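Local coordinates for protein hydroxynitrile lyase (Passiflora edulis, PDB 5Y02) that probably catalyses, as a homodimer, the reversible cleavage of cyanohydrins such as mandelonitrile into an aldehyde and hydrogen cyanide, at residues Lys42-Gly47 with His63-Thr68; Phe12-Ser17 with Ala94-Val99; Val7-Phe12 with Ser67-Val72. All blocks are in the same frame, centred on the assembly; numbering follows the deposited sequence.

Contact 1: Lys42-Gly47 with His63-Thr68; sequences KEWKWG and HAYEST
Lys-45 with Glu-66 and Gly-47 with Ala-64 are hydrogen-bonded pairs of two strands antiparallel at 168°, with Trp-46 opposite Tyr-65 as the non-hydrogen-bonded pair between them. Glu-66 N reaches Lys-45 O at 2.8 Å, nearly straight. Towards Lys-42 the register slips by one residue in a beta bulge, past which Thr-68 N binds Lys-42 O at 2.7 Å. Within the chain, strand 44-48 is an outermost strand of the antiparallel sheet of the stress-responsive A/B barrel fold, and the Trp-46 backbone bonds onward to the second subunit. Trp-44, Trp-46, His-63 and Tyr-65 all meet Ile-28 of helix 21-37. Trp-46 CB lies 3.6 Å from Tyr-65 CD2; with chi1 at 71° the indole runs alongside His-63. Trp-44 brings CZ2 to the edge of the Tyr-65 ring. On the other face Lys-45 CD passes 3.7 Å from Glu-66 OE1, while its ammonium forms a salt bridge with Glu-107 of the second subunit and a weakly hydrogen-bonded one with Glu-43 OE1. A carboxylate suits position 66: OE1 accepts a hydrogen bond from a water that also donates to Glu-43 O, and pairs with Arg-8 of its own chain; OE2 pairs with Arg-8 and Tyr-103, both of the second subunit.

Contact 2: Phe12-Ser17 with Ala94-Val99; sequences FNRYKS and ACEKIV
A classic beta bulge sets Glu-96 and Lys-97 together against Arg-14, where strand 95-104 turns a corner beside strand 7-15 in the antiparallel sheet of the A/B barrel fold. Arg-14 O takes both amides, each weakly: Glu-96 N is near at 2.7 Å but badly bent (129°), and Lys-97 N is straighter but 3.3 Å away. Regular pairing flanks the bulge, through Phe-12 and Val-99 at one end and through Lys-16 N, which donates to Ala-94 O at 2.8 Å, at the other.

Asn-13 holds the polar core of the contact. Its CG stands between the backbone N and the carbonyl carbon (chi1 88°), which swings the amide back over Tyr-15: ND2 lies 3.3 Å above the plane of that ring, over its centre. The same ND2 donates to Cys-95 SG at 3.5 Å, 16° out of the amide plane, and OD1 meets Tyr-65 OH, so a short amide serves three neighbours at once in a buried place. Tyr-15 itself rests CD1 against the methyl of Ala-94.

The opposite face carries Phe-12, Val-99, Arg-14 and Lys-97. Phe-12 CB packs 3.6 Å from Val-99 CG1, and Arg-14 CB lies beside Lys-97 CG, while the extended Arg-14 chain sends NH1 on to Gly-60 O. At the bulge, Glu-96 CG comes 4.1 Å from Arg-14 CD. Lys-16 crosses Glu-96 at about a right angle, and Glu-96 OE1 accepts a hydrogen bond from a water that also binds Ser-17 N.

Phe-12 stacks on Phe-12 of the second subunit. Tyr-15 wedges against Ile-24, Ile-27 and Ile-28 of helix 21-37 and Phe-91 of helix 82-91, and Asn-13 bonds through its backbone to His-63 of the adjoining strand 63-69.

Contact 3: Val7-Phe12 with Ser67-Val72; sequences VRHIVF and STFHSV. With MXN ((2R)-hydroxy(phenyl)ethanenitrile), chain M.
Val-7 and Phe-69 exchange two backbone hydrogen bonds, Val-7 N to Phe-69 O being 2.9 Å long and straight; His-9 and Ser-67 form the next such pair, in strands at 148°. The side-chain hydrogen bond of the contact joins Arg-8 NH1 to Thr-68 OG1 at 2.8 Å, the hydroxyl lying in the guanidinium plane. Arginine can reach it because its chain folds at chi2 and chi3. A water links Ser-67 OG to His-9 O.

Apolar contacts gather where strand 7-15 begins and strand 63-69 gives way to helix 72-79: beta-branched Val-7 sets CG2 3.8 Å from Val-72 CG2, in the first turn of the helix that Ser-71 N-caps.

The aromatic pair is an offset edge-to-face one: the Phe-69 edge points to the His-9 face, planes at 84°, and Phe-69 CE1 touches His-9 CB at 3.7 Å. With CG anti to its N (chi1 173°), His-9 carries its ring into the ligand pocket, Ser-67 OG at its edge.

His-9 NE2 shares a hydrogen bond with the mandelonitrile hydroxyl O10 (2.6 Å), while ND1 is hydrogen-bonded to Asn-102 OD1. Putting a phenylalanine here would probably leave both O10 and Asn-102 OD1 without their ring-nitrogen partners. Held at both nitrogens, the imidazole has its rotation fixed, and with Tyr-31 OH, also hydrogen-bonded to the ligand, it holds the cyanohydrin, consistent with a part in proton transfer.

In the fold
From the N terminus, strand 7-15 comes first and serves two contacts: its beginning enters contact 3 and its end contact 2, with Phe-12 common to both. After helix 21-37, strand 44-48 opens contact 1, which strand 63-69 closes across only 15 intervening residues. The same strand, running on to the helix at 72-79, closes the 54-residue span of contact 3, so contacts 1 and 3 share Ser-67 and Thr-68. Strand 95-104 finally closes contact 2 over 76 residues, enclosing contact 1; contacts 2 and 3 cross. Together they give the strand order 44-48, 63-69, 7-15, 95-104, and all three reach the second subunit.

Contact 1: Lys42-Gly47 with His63-Thr68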
loop_
_atom_site.group_PDB
_atom_site.type_symbol
_atom_site.label_atom_id
_atom_site.label_comp_id
_atom_site.label_asym_id
_atom_site.label_seq_id
_atom_site.Cartn_x
_atom_site.Cartn_y
_atom_site.Cartn_z
ATOM N N LYS A 42 8.193 -2.993 12.246
ATOM C CA LYS A 42 7.057 -3.495 13.014
ATOM C C LYS A 42 5.805 -3.717 12.183
ATOM O O LYS A 42 5.656 -3.167 11.080
ATOM C CB LYS A 42 6.672 -2.519 14.126
ATOM C CG LYS A 42 7.784 -2.126 15.069
ATOM C CD LYS A 42 8.350 -3.287 15.864
ATOM C CE LYS A 42 9.022 -2.801 17.152
ATOM N NZ LYS A 42 9.778 -1.516 17.019
ATOM N N GLU A 43 4.916 -4.536 12.750
ATOM C CA GLU A 43 3.583 -4.775 12.223
ATOM C C GLU A 43 3.605 -5.226 10.751
ATOM O O GLU A 43 2.754 -4.844 9.953
ATOM C CB GLU A 43 2.717 -3.515 12.422
ATOM C CG GLU A 43 2.608 -3.050 13.885
ATOM C CD GLU A 43 1.863 -4.028 14.799
ATOM O OE1 GLU A 43 1.149 -4.928 14.297
ATOM O OE2 GLU A 43 1.979 -3.894 16.040
ATOM N N TRP A 44 4.574 -6.056 10.398
ATOM C CA TRP A 44 4.678 -6.521 9.020
ATOM C C TRP A 44 3.506 -7.443 8.698
ATOM O O TRP A 44 3.135 -8.326 9.499
ATOM C CB TRP A 44 6.042 -7.180 8.773
ATOM C CG TRP A 44 6.278 -7.682 7.373
ATOM C CD1 TRP A 44 6.748 -6.971 6.300
ATOM C CD2 TRP A 44 6.063 -9.017 6.904
ATOM N NE1 TRP A 44 6.847 -7.798 5.190
ATOM C CE2 TRP A 44 6.437 -9.053 5.538
ATOM C CE3 TRP A 44 5.607 -10.192 7.509
ATOM C CZ2 TRP A 44 6.377 -10.215 4.785
ATOM C CZ3 TRP A 44 5.546 -11.346 6.755
ATOM C CH2 TRP A 44 5.916 -11.344 5.401
ATOM N N LYS A 45 2.870 -7.186 7.556
ATOM C CA LYS A 45 1.776 -8.007 7.051
ATOM C C LYS A 45 1.896 -7.992 5.535
ATOM O O LYS A 45 2.549 -7.110 4.955
ATOM C CB LYS A 45 0.389 -7.477 7.468
ATOM C CG LYS A 45 0.219 -7.200 8.962
ATOM C CD LYS A 45 -1.079 -6.478 9.303
ATOM C CE LYS A 45 -1.001 -5.716 10.628
ATOM N NZ LYS A 45 -0.450 -6.504 11.765
ATOM N N TRP A 46 1.291 -8.976 4.897
ATOM C CA TRP A 46 1.349 -9.063 3.434
ATOM C C TRP A 46 0.134 -9.802 2.930
ATOM O O TRP A 46 -0.601 -10.433 3.708
ATOM C CB TRP A 46 2.635 -9.773 2.992
ATOM C CG TRP A 46 2.631 -11.230 3.301
ATOM C CD1 TRP A 46 2.885 -11.804 4.513
ATOM C CD2 TRP A 46 2.334 -12.314 2.398
ATOM N NE1 TRP A 46 2.752 -13.156 4.428
ATOM C CE2 TRP A 46 2.425 -13.505 3.143
ATOM C CE3 TRP A 46 2.005 -12.389 1.039
ATOM C CZ2 TRP A 46 2.181 -14.761 2.581
ATOM C CZ3 TRP A 46 1.773 -13.654 0.464
ATOM C CH2 TRP A 46 1.853 -14.817 1.249
ATOM N N GLY A 47 -0.068 -9.752 1.624
ATOM C CA GLY A 47 -1.042 -10.608 0.987
ATOM C C GLY A 47 -1.013 -10.528 -0.516
ATOM O O GLY A 47 -0.227 -9.768 -1.091
ATOM N N HIS A 63 1.352 -8.824 -5.227
ATOM C CA HIS A 63 1.620 -8.902 -3.796
ATOM C C HIS A 63 1.772 -7.509 -3.193
ATOM O O HIS A 63 2.315 -6.577 -3.833
ATOM C CB HIS A 63 2.927 -9.607 -3.556
ATOM C CG HIS A 63 2.899 -11.074 -3.809
ATOM N ND1 HIS A 63 2.803 -11.615 -5.075
ATOM C CD2 HIS A 63 3.035 -12.119 -2.955
ATOM C CE1 HIS A 63 2.861 -12.932 -4.981
ATOM N NE2 HIS A 63 3.003 -13.263 -3.710
ATOM N N ALA A 64 1.287 -7.374 -1.956
ATOM C CA ALA A 64 1.493 -6.180 -1.154
ATOM C C ALA A 64 2.125 -6.574 0.175
ATOM O O ALA A 64 1.833 -7.652 0.719
ATOM C CB ALA A 64 0.179 -5.458 -0.898
ATOM N N TYR A 65 2.964 -5.683 0.675
ATOM C CA TYR A 65 3.636 -5.859 1.972
ATOM C C TYR A 65 3.582 -4.519 2.699
ATOM O O TYR A 65 3.929 -3.476 2.124
ATOM C CB TYR A 65 5.092 -6.294 1.791
ATOM C CG TYR A 65 5.306 -7.305 0.704
ATOM C CD1 TYR A 65 5.384 -6.894 -0.629
ATOM C CD2 TYR A 65 5.430 -8.662 0.977
ATOM C CE1 TYR A 65 5.583 -7.793 -1.650
ATOM C CE2 TYR A 65 5.633 -9.580 -0.053
ATOM C CZ TYR A 65 5.712 -9.131 -1.369
ATOM O OH TYR A 65 5.906 -9.988 -2.425
ATOM N N GLU A 66 3.197 -4.550 3.971
ATOM C CA GLU A 66 3.091 -3.343 4.761
ATOM C C GLU A 66 3.898 -3.511 6.040
ATOM O O GLU A 66 3.933 -4.608 6.627
ATOM C CB GLU A 66 1.617 -3.042 5.092
ATOM C CG GLU A 66 0.818 -4.241 5.585
ATOM C CD GLU A 66 -0.595 -3.881 6.003
ATOM O OE1 GLU A 66 -0.768 -3.456 7.162
ATOM O OE2 GLU A 66 -1.521 -3.978 5.158
ATOM N N SER A 67 4.521 -2.429 6.466
ATOM C CA SER A 67 5.210 -2.401 7.769
ATOM C C SER A 67 5.275 -0.978 8.299
ATOM O O SER A 67 4.970 0.004 7.592
ATOM C CB SER A 67 6.583 -3.039 7.677
ATOM O OG SER A 67 7.372 -2.481 6.654
ATOM N N THR A 68 5.626 -0.871 9.570
ATOM C CA THR A 68 5.592 0.397 10.256
ATOM C C THR A 68 6.940 0.609 10.931
ATOM O O THR A 68 7.479 -0.323 11.502
ATOM C CB THR A 68 4.467 0.417 11.309
ATOM O OG1 THR A 68 3.199 0.255 10.679
ATOM C CG2 THR A 68 4.466 1.733 12.075
HETATM O O HOH W 1 0.725 -3.267 9.268
#

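Contact 2: Phe12-Ser17 with Ala94-Val99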
loop_
_atom_site.group_PDB
_atom_site.type_symbol
_atom_site.label_atom_id
_atom_site.label_comp_id
_atom_site.label_asym_id
_atom_site.label_seq_id
_atom_site.Cartn_x
_atom_site.Cartn_y
_atom_site.Cartn_z
ATOM N N PHE A 12 4.401 -2.789 -3.233
ATOM C CA PHE A 12 3.665 -3.663 -4.163
ATOM C C PHE A 12 4.706 -4.263 -5.121
ATOM O O PHE A 12 5.560 -3.540 -5.610
ATOM C CB PHE A 12 2.677 -2.901 -5.055
ATOM C CG PHE A 12 1.531 -2.225 -4.355
ATOM C CD1 PHE A 12 1.135 -2.544 -3.064
ATOM C CD2 PHE A 12 0.793 -1.292 -5.058
ATOM C CE1 PHE A 12 0.048 -1.921 -2.487
ATOM C CE2 PHE A 12 -0.308 -0.672 -4.483
ATOM C CZ PHE A 12 -0.674 -0.987 -3.196
ATOM N N ASN A 13 4.628 -5.558 -5.408
ATOM C CA ASN A 13 5.490 -6.153 -6.422
ATOM C C ASN A 13 4.793 -7.212 -7.264
ATOM O O ASN A 13 3.641 -7.589 -7.024
ATOM C CB ASN A 13 6.817 -6.679 -5.814
ATOM C CG ASN A 13 6.730 -8.106 -5.319
ATOM O OD1 ASN A 13 5.732 -8.510 -4.748
ATOM N ND2 ASN A 13 7.805 -8.888 -5.534
ATOM N N ARG A 14 5.535 -7.642 -8.275
ATOM C CA ARG A 14 5.223 -8.748 -9.122
ATOM C C ARG A 14 6.544 -9.486 -9.276
ATOM O O ARG A 14 7.576 -8.846 -9.497
ATOM C CB ARG A 14 4.752 -8.248 -10.495
ATOM C CG ARG A 14 4.252 -9.351 -11.416
ATOM C CD ARG A 14 4.150 -8.846 -12.857
ATOM N NE ARG A 14 3.740 -9.954 -13.710
ATOM C CZ ARG A 14 2.489 -10.395 -13.851
ATOM N NH1 ARG A 14 1.461 -9.808 -13.223
ATOM N NH2 ARG A 14 2.253 -11.452 -14.637
ATOM N N TYR A 15 6.504 -10.802 -9.118
ATOM C CA TYR A 15 7.696 -11.641 -9.196
ATOM C C TYR A 15 8.035 -12.027 -10.623
ATOM O O TYR A 15 7.153 -12.158 -11.474
ATOM C CB TYR A 15 7.542 -12.899 -8.347
ATOM C CG TYR A 15 7.653 -12.584 -6.879
ATOM C CD1 TYR A 15 8.907 -12.429 -6.284
ATOM C CD2 TYR A 15 6.515 -12.391 -6.090
ATOM C CE1 TYR A 15 9.033 -12.115 -4.942
ATOM C CE2 TYR A 15 6.629 -12.093 -4.737
ATOM C CZ TYR A 15 7.884 -11.949 -4.172
ATOM O OH TYR A 15 8.024 -11.616 -2.848
ATOM N N LYS A 16 9.327 -12.244 -10.854
ATOM C CA LYS A 16 9.785 -12.740 -12.148
ATOM C C LYS A 16 9.170 -14.108 -12.414
ATOM O O LYS A 16 9.067 -14.933 -11.510
ATOM C CB LYS A 16 11.292 -12.847 -12.141
ATOM C CG LYS A 16 11.982 -11.512 -11.921
ATOM C CD LYS A 16 12.703 -11.019 -13.129
ATOM C CE LYS A 16 13.328 -9.679 -12.838
ATOM N NZ LYS A 16 14.440 -9.398 -13.768
ATOM N N SER A 17 8.786 -14.352 -13.662
ATOM C CA SER A 17 8.090 -15.584 -14.010
ATOM C C SER A 17 8.963 -16.846 -13.906
ATOM O O SER A 17 8.409 -17.931 -13.793
ATOM C CB SER A 17 7.487 -15.479 -15.414
ATOM O OG SER A 17 8.508 -15.555 -16.378
ATOM N N ALA A 94 14.426 -10.436 -7.780
ATOM C CA ALA A 94 13.250 -11.303 -7.944
ATOM C C ALA A 94 11.996 -10.559 -8.433
ATOM O O ALA A 94 11.012 -11.209 -8.805
ATOM C CB ALA A 94 12.949 -12.038 -6.658
ATOM N N CYS A 95 12.034 -9.224 -8.433
ATOM C CA CYS A 95 10.886 -8.388 -8.802
ATOM C C CYS A 95 10.857 -8.131 -10.300
ATOM O O CYS A 95 11.797 -7.542 -10.864
ATOM C CB CYS A 95 10.910 -7.045 -8.067
ATOM S SG CYS A 95 10.698 -7.100 -6.275
ATOM N N GLU A 96 9.783 -8.568 -10.949
ATOM C CA GLU A 96 9.511 -8.125 -12.324
ATOM C C GLU A 96 9.224 -6.620 -12.310
ATOM O O GLU A 96 9.746 -5.851 -13.130
ATOM C CB GLU A 96 8.346 -8.920 -12.913
ATOM C CG GLU A 96 7.964 -8.537 -14.327
ATOM C CD GLU A 96 9.107 -8.713 -15.309
ATOM O OE1 GLU A 96 9.921 -9.663 -15.164
ATOM O OE2 GLU A 96 9.189 -7.881 -16.224
ATOM N N LYS A 97 8.406 -6.195 -11.349
ATOM C CA LYS A 97 8.298 -4.786 -11.041
ATOM C C LYS A 97 7.976 -4.530 -9.582
ATOM O O LYS A 97 7.644 -5.446 -8.838
ATOM C CB LYS A 97 7.306 -4.101 -11.962
ATOM C CG LYS A 97 5.934 -4.720 -11.980
ATOM C CD LYS A 97 5.113 -4.030 -13.050
ATOM C CE LYS A 97 3.629 -4.284 -12.895
ATOM N NZ LYS A 97 2.898 -3.226 -13.657
ATOM N N ILE A 98 8.107 -3.270 -9.187
ATOM C CA ILE A 98 7.961 -2.902 -7.782
ATOM C C ILE A 98 7.589 -1.429 -7.687
ATOM O O ILE A 98 8.019 -0.620 -8.511
ATOM C CB ILE A 98 9.246 -3.215 -6.987
ATOM C CG1 ILE A 98 9.031 -2.971 -5.480
ATOM C CG2 ILE A 98 10.435 -2.406 -7.505
ATOM C CD1 ILE A 98 10.202 -3.371 -4.631
ATOM N N VAL A 99 6.744 -1.097 -6.719
ATOM C CA VAL A 99 6.533 0.286 -6.321
ATOM C C VAL A 99 6.496 0.319 -4.790
ATOM O O VAL A 99 5.910 -0.576 -4.166
ATOM C CB VAL A 99 5.266 0.908 -6.945
ATOM C CG1 VAL A 99 4.023 0.096 -6.625
ATOM C CG2 VAL A 99 5.081 2.349 -6.511
HETATM O O HOH W 2 8.709 -12.064 -15.397
#

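Contact 3: Val7-Phe12 with Ser67-Val72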
loop_
_atom_site.group_PDB
_atom_site.type_symbol
_atom_site.label_atom_id
_atom_site.label_comp_id
_atom_site.label_asym_id
_atom_site.label_seq_id
_atom_site.Cartn_x
_atom_site.Cartn_y
_atom_site.Cartn_z
ATOM N N VAL A 7 6.037 6.085 10.432
ATOM C CA VAL A 7 6.194 5.946 8.977
ATOM C C VAL A 7 5.642 4.608 8.513
ATOM O O VAL A 7 6.046 3.567 9.045
ATOM C CB VAL A 7 7.690 5.956 8.578
ATOM C CG1 VAL A 7 7.867 5.652 7.093
ATOM C CG2 VAL A 7 8.355 7.282 8.929
ATOM N N ARG A 8 4.759 4.637 7.512
ATOM C CA ARG A 8 4.274 3.439 6.854
ATOM C C ARG A 8 5.129 3.168 5.628
ATOM O O ARG A 8 5.441 4.075 4.862
ATOM C CB ARG A 8 2.816 3.587 6.430
ATOM C CG ARG A 8 1.828 3.803 7.564
ATOM C CD ARG A 8 1.554 2.503 8.321
ATOM N NE ARG A 8 0.693 1.581 7.578
ATOM C CZ ARG A 8 0.685 0.253 7.721
ATOM N NH1 ARG A 8 1.519 -0.375 8.558
ATOM N NH2 ARG A 8 -0.168 -0.477 7.003
ATOM N N HIS A 9 5.467 1.905 5.439
ATOM C CA HIS A 9 6.312 1.457 4.346
ATOM C C HIS A 9 5.496 0.394 3.614
ATOM O O HIS A 9 5.268 -0.703 4.141
ATOM C CB HIS A 9 7.612 0.894 4.929
ATOM C CG HIS A 9 8.527 0.248 3.935
ATOM N ND1 HIS A 9 9.262 0.969 3.019
ATOM C CD2 HIS A 9 8.912 -1.046 3.789
ATOM C CE1 HIS A 9 10.021 0.144 2.316
ATOM N NE2 HIS A 9 9.830 -1.084 2.762
ATOM N N ILE A 10 5.046 0.740 2.410
ATOM C CA ILE A 10 4.184 -0.130 1.629
ATOM C C ILE A 10 4.838 -0.449 0.304
ATOM O O ILE A 10 5.188 0.445 -0.431
ATOM C CB ILE A 10 2.793 0.470 1.315
ATOM C CG1 ILE A 10 2.151 1.088 2.557
ATOM C CG2 ILE A 10 1.900 -0.605 0.714
ATOM C CD1 ILE A 10 1.839 0.149 3.680
ATOM N N VAL A 11 4.910 -1.741 0.012
ATOM C CA VAL A 11 5.556 -2.302 -1.160
ATOM C C VAL A 11 4.501 -3.072 -1.938
ATOM O O VAL A 11 3.776 -3.902 -1.375
ATOM C CB VAL A 11 6.682 -3.264 -0.753
ATOM C CG1 VAL A 11 7.341 -3.905 -1.979
ATOM C CG2 VAL A 11 7.700 -2.526 0.107
ATOM N N PHE A 12 4.401 -2.789 -3.233
ATOM C CA PHE A 12 3.665 -3.663 -4.163
ATOM C C PHE A 12 4.706 -4.263 -5.121
ATOM O O PHE A 12 5.560 -3.540 -5.610
ATOM C CB PHE A 12 2.677 -2.901 -5.055
ATOM C CG PHE A 12 1.531 -2.225 -4.355
ATOM C CD1 PHE A 12 1.135 -2.544 -3.064
ATOM C CD2 PHE A 12 0.793 -1.292 -5.058
ATOM C CE1 PHE A 12 0.048 -1.921 -2.487
ATOM C CE2 PHE A 12 -0.308 -0.672 -4.483
ATOM C CZ PHE A 12 -0.674 -0.987 -3.196
ATOM N N SER A 67 4.521 -2.429 6.466
ATOM C CA SER A 67 5.210 -2.401 7.769
ATOM C C SER A 67 5.275 -0.978 8.299
ATOM O O SER A 67 4.970 0.004 7.592
ATOM C CB SER A 67 6.583 -3.039 7.677
ATOM O OG SER A 67 7.372 -2.481 6.654
ATOM N N THR A 68 5.626 -0.871 9.570
ATOM C CA THR A 68 5.592 0.397 10.256
ATOM C C THR A 68 6.940 0.609 10.931
ATOM O O THR A 68 7.479 -0.323 11.502
ATOM C CB THR A 68 4.467 0.417 11.309
ATOM O OG1 THR A 68 3.199 0.255 10.679
ATOM C CG2 THR A 68 4.466 1.733 12.075
ATOM N N PHE A 69 7.459 1.834 10.847
ATOM C CA PHE A 69 8.675 2.249 11.521
ATOM C C PHE A 69 8.390 3.430 12.441
ATOM O O PHE A 69 7.566 4.281 12.127
ATOM C CB PHE A 69 9.744 2.607 10.498
ATOM C CG PHE A 69 10.144 1.448 9.669
ATOM C CD1 PHE A 69 9.381 1.072 8.557
ATOM C CD2 PHE A 69 11.263 0.682 10.011
ATOM C CE1 PHE A 69 9.734 -0.044 7.804
ATOM C CE2 PHE A 69 11.608 -0.423 9.258
ATOM C CZ PHE A 69 10.853 -0.781 8.145
ATOM N N HIS A 70 9.096 3.472 13.572
ATOM C CA HIS A 70 8.922 4.532 14.588
ATOM C C HIS A 70 9.277 5.931 14.042
ATOM O O HIS A 70 8.673 6.932 14.428
ATOM C CB HIS A 70 9.772 4.175 15.831
ATOM C CG HIS A 70 9.778 5.221 16.904
ATOM N ND1 HIS A 70 8.653 5.546 17.637
ATOM C CD2 HIS A 70 10.781 5.995 17.392
ATOM C CE1 HIS A 70 8.956 6.490 18.512
ATOM N NE2 HIS A 70 10.239 6.780 18.385
ATOM N N SER A 71 10.230 5.988 13.120
ATOM C CA SER A 71 10.684 7.243 12.546
ATOM C C SER A 71 11.419 6.972 11.248
ATOM O O SER A 71 11.796 5.823 10.973
ATOM C CB SER A 71 11.640 7.931 13.517
ATOM O OG SER A 71 12.778 7.123 13.702
ATOM N N VAL A 72 11.639 8.024 10.464
ATOM C CA VAL A 72 12.512 7.934 9.293
ATOM C C VAL A 72 13.934 7.499 9.654
ATOM O O VAL A 72 14.520 6.691 8.940
ATOM C CB VAL A 72 12.540 9.254 8.476
ATOM C CG1 VAL A 72 13.732 9.318 7.517
ATOM C CG2 VAL A 72 11.261 9.386 7.691
HETATM C C1 MXN M . 12.827 -4.135 1.599
HETATM C C2 MXN M . 13.719 -4.440 0.575
HETATM C C3 MXN M . 15.052 -4.741 0.857
HETATM C C4 MXN M . 15.485 -4.749 2.179
HETATM C C5 MXN M . 14.607 -4.434 3.206
HETATM C C6 MXN M . 13.279 -4.129 2.927
HETATM C C7 MXN M . 11.431 -3.781 1.234
HETATM C C8 MXN M . 11.533 -2.566 0.394
HETATM N N9 MXN M . 11.626 -1.605 -0.264
HETATM O O10 MXN M . 10.648 -3.500 2.410
HETATM O O HOH W 3 6.690 -3.597 4.040
#